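Long-range contact in hydroxyglutarate synthase (Oryza sativa, PDB 6W1K), which catalyses the oxygen-dependent decarboxylation and hydroxylation of 2-oxoadipate to D-2-hydroxyglutarate, an iron(II)-dependent step of lysine catabolism: residues 269-274 with 290-295. Residues are numbered along the deposited sequence; the frame is centred on the assembly and turned at random.
Sequences AERLVL and RRDGFE
Arg-271 reaches into the bend of residues 291-294 and holds three N-H groups against two carbonyls there. Its NH1 and NH2 both grip Gly-293 O, which lies in the guanidinium plane, 2.7 Å from Arg-271 NH2, although both nitrogens stand somewhat out of that carbonyl's plane. The other N-H of NH2 runs nearly straight (167°) to Arg-291 O, 2.9 Å from Arg-271 NH2. With CG anti to the carbonyl carbon (chi1 -55°) and the chain extended from CG to NE, the aliphatic stem runs alongside Arg-291 O, Arg-271 CD coming within 3.2 Å of that oxygen. Arg-271 NE makes a salt bridge with Asp-58, a further hold on the guanidinium's rotation. Over one guanidinium face lies Asp-292 OD1, with no N-H aimed at it, leaving only charge to act; this oxygen salt-bridges Arg-121 and accepts from Gly-293 N. An alanine in place of Arg-271 would probably leave Gly-293 O and Arg-291 O without these donors and the 291-294 bend freer to shift. Strand 258-271, part of the mixed sheet of this glyoxalase-clan fold, ends here, and the chain returns to lead into helix 296-302, whose N-cap is Glu-295. Val-273 and Arg-290 form a single beta bridge, beside which Arg-291 N donates to Leu-272 O (3.0 Å). In return Arg-290, its chain extended, brings NH1 to Arg-271 O at 2.7 Å, in the carbonyl plane. Leu-274 lays CD2 against Arg-291 CA at 3.9 Å, while Arg-291's bent side chain leads away to an NE salt bridge with Asp-236, its NH1 donating to Asp-292 O. Phe-294 lines the 2-oxoadipate pocket, edge-to-face with the metal ligand His-59; Arg-271 NH1 lies over one ring face near its rim, 4.0 Å from Phe-294 CE1, at most a weak cation-pi attraction.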
loop_
_atom_site.group_PDB
_atom_site.type_symbol
_atom_site.label_atom_id
_atom_site.label_comp_id
_atom_site.label_asym_id
_atom_site.label_seq_id
_atom_site.Cartn_x
_atom_site.Cartn_y
_atom_site.Cartn_z
ATOM N N ALA A 269 -2.821 7.635 -7.910
ATOM C CA ALA A 269 -3.547 8.584 -7.085
ATOM C C ALA A 269 -3.265 10.004 -7.527
ATOM O O ALA A 269 -2.127 10.365 -7.856
ATOM C CB ALA A 269 -3.199 8.413 -5.602
ATOM N N GLU A 270 -4.320 10.808 -7.535
ATOM C CA GLU A 270 -4.212 12.238 -7.800
ATOM C C GLU A 270 -4.716 12.982 -6.576
ATOM O O GLU A 270 -5.839 12.739 -6.120
ATOM C CB GLU A 270 -5.023 12.663 -9.032
ATOM C CG GLU A 270 -4.772 14.151 -9.424
ATOM C CD GLU A 270 -5.274 14.533 -10.825
ATOM O OE1 GLU A 270 -5.672 13.636 -11.584
ATOM O OE2 GLU A 270 -5.272 15.746 -11.160
ATOM N N ARG A 271 -3.892 13.866 -6.045
ATOM C CA ARG A 271 -4.272 14.746 -4.950
ATOM C C ARG A 271 -4.433 16.153 -5.507
ATOM O O ARG A 271 -3.459 16.754 -5.979
ATOM C CB ARG A 271 -3.230 14.711 -3.835
ATOM C CG ARG A 271 -2.938 13.282 -3.312
ATOM C CD ARG A 271 -1.861 13.243 -2.182
ATOM N NE ARG A 271 -1.834 11.889 -1.630
ATOM C CZ ARG A 271 -2.641 11.442 -0.674
ATOM N NH1 ARG A 271 -2.558 10.187 -0.281
ATOM N NH2 ARG A 271 -3.506 12.257 -0.092
ATOM N N LEU A 272 -5.649 16.683 -5.433
ATOM C CA LEU A 272 -5.919 18.006 -5.978
ATOM C C LEU A 272 -5.595 19.097 -4.962
ATOM O O LEU A 272 -5.527 18.856 -3.754
ATOM C CB LEU A 272 -7.380 18.130 -6.408
ATOM C CG LEU A 272 -7.805 17.261 -7.599
ATOM C CD1 LEU A 272 -9.206 17.708 -8.045
ATOM C CD2 LEU A 272 -6.825 17.334 -8.752
ATOM N N VAL A 273 -5.434 20.317 -5.475
ATOM C CA VAL A 273 -5.121 21.450 -4.617
ATOM C C VAL A 273 -6.259 21.701 -3.626
ATOM O O VAL A 273 -7.444 21.527 -3.939
ATOM C CB VAL A 273 -4.848 22.710 -5.459
ATOM C CG1 VAL A 273 -4.348 23.819 -4.591
ATOM C CG2 VAL A 273 -3.827 22.433 -6.553
ATOM N N LEU A 274 -5.893 22.125 -2.425
ATOM C CA LEU A 274 -6.887 22.427 -1.417
ATOM C C LEU A 274 -7.612 23.731 -1.749
ATOM O O LEU A 274 -7.066 24.608 -2.437
ATOM C CB LEU A 274 -6.240 22.537 -0.045
ATOM C CG LEU A 274 -5.732 21.233 0.562
ATOM C CD1 LEU A 274 -4.797 21.538 1.725
ATOM C CD2 LEU A 274 -6.905 20.350 0.999
ATOM N N ARG A 290 -1.816 20.231 -1.457
ATOM C CA ARG A 290 -2.733 19.246 -1.999
ATOM C C ARG A 290 -3.352 18.435 -0.868
ATOM O O ARG A 290 -2.793 18.316 0.229
ATOM C CB ARG A 290 -2.000 18.336 -2.994
ATOM C CG ARG A 290 -1.313 19.086 -4.132
ATOM C CD ARG A 290 -0.642 18.106 -5.105
ATOM N NE ARG A 290 -0.137 18.761 -6.310
ATOM C CZ ARG A 290 -0.864 18.987 -7.398
ATOM N NH1 ARG A 290 -2.133 18.607 -7.446
ATOM N NH2 ARG A 290 -0.323 19.585 -8.445
ATOM N N ARG A 291 -4.525 17.880 -1.151
ATOM C CA ARG A 291 -5.225 17.049 -0.184
ATOM C C ARG A 291 -4.320 15.921 0.287
ATOM O O ARG A 291 -3.795 15.147 -0.520
ATOM C CB ARG A 291 -6.508 16.503 -0.812
ATOM C CG ARG A 291 -7.060 15.249 -0.124
ATOM C CD ARG A 291 -7.822 15.612 1.145
ATOM N NE ARG A 291 -9.052 14.828 1.307
ATOM C CZ ARG A 291 -9.114 13.612 1.844
ATOM N NH1 ARG A 291 -8.007 12.996 2.284
ATOM N NH2 ARG A 291 -10.288 13.002 1.941
ATOM N N ASP A 292 -4.124 15.846 1.597
ATOM C CA ASP A 292 -3.289 14.824 2.198
ATOM C C ASP A 292 -4.149 13.705 2.781
ATOM O O ASP A 292 -5.370 13.795 2.884
ATOM C CB ASP A 292 -2.383 15.422 3.280
ATOM C CG ASP A 292 -1.109 14.602 3.496
ATOM O OD1 ASP A 292 -0.989 13.501 2.876
ATOM O OD2 ASP A 292 -0.242 15.061 4.293
ATOM N N GLY A 293 -3.480 12.622 3.142
ATOM C CA GLY A 293 -4.151 11.546 3.835
ATOM C C GLY A 293 -4.970 10.668 2.899
ATOM O O GLY A 293 -4.704 10.561 1.698
ATOM N N PHE A 294 -6.002 10.056 3.467
ATOM C CA PHE A 294 -6.725 8.963 2.813
ATOM C C PHE A 294 -8.210 9.121 3.114
ATOM O O PHE A 294 -8.622 10.035 3.830
ATOM C CB PHE A 294 -6.178 7.613 3.276
ATOM C CG PHE A 294 -4.736 7.393 2.910
ATOM C CD1 PHE A 294 -4.399 6.744 1.731
ATOM C CD2 PHE A 294 -3.724 7.853 3.738
ATOM C CE1 PHE A 294 -3.077 6.565 1.394
ATOM C CE2 PHE A 294 -2.392 7.677 3.422
ATOM C CZ PHE A 294 -2.061 7.020 2.260
ATOM N N GLU A 295 -9.027 8.241 2.552
ATOM C CA GLU A 295 -10.477 8.386 2.677
ATOM C C GLU A 295 -11.099 7.008 2.808
ATOM O O GLU A 295 -10.867 6.129 1.971
ATOM C CB GLU A 295 -11.052 9.149 1.476
ATOM C CG GLU A 295 -12.369 9.869 1.796
ATOM C CD GLU A 295 -13.559 8.939 1.639
ATOM O OE1 GLU A 295 -13.520 8.124 0.695
ATOM O OE2 GLU A 295 -14.524 9.012 2.443
#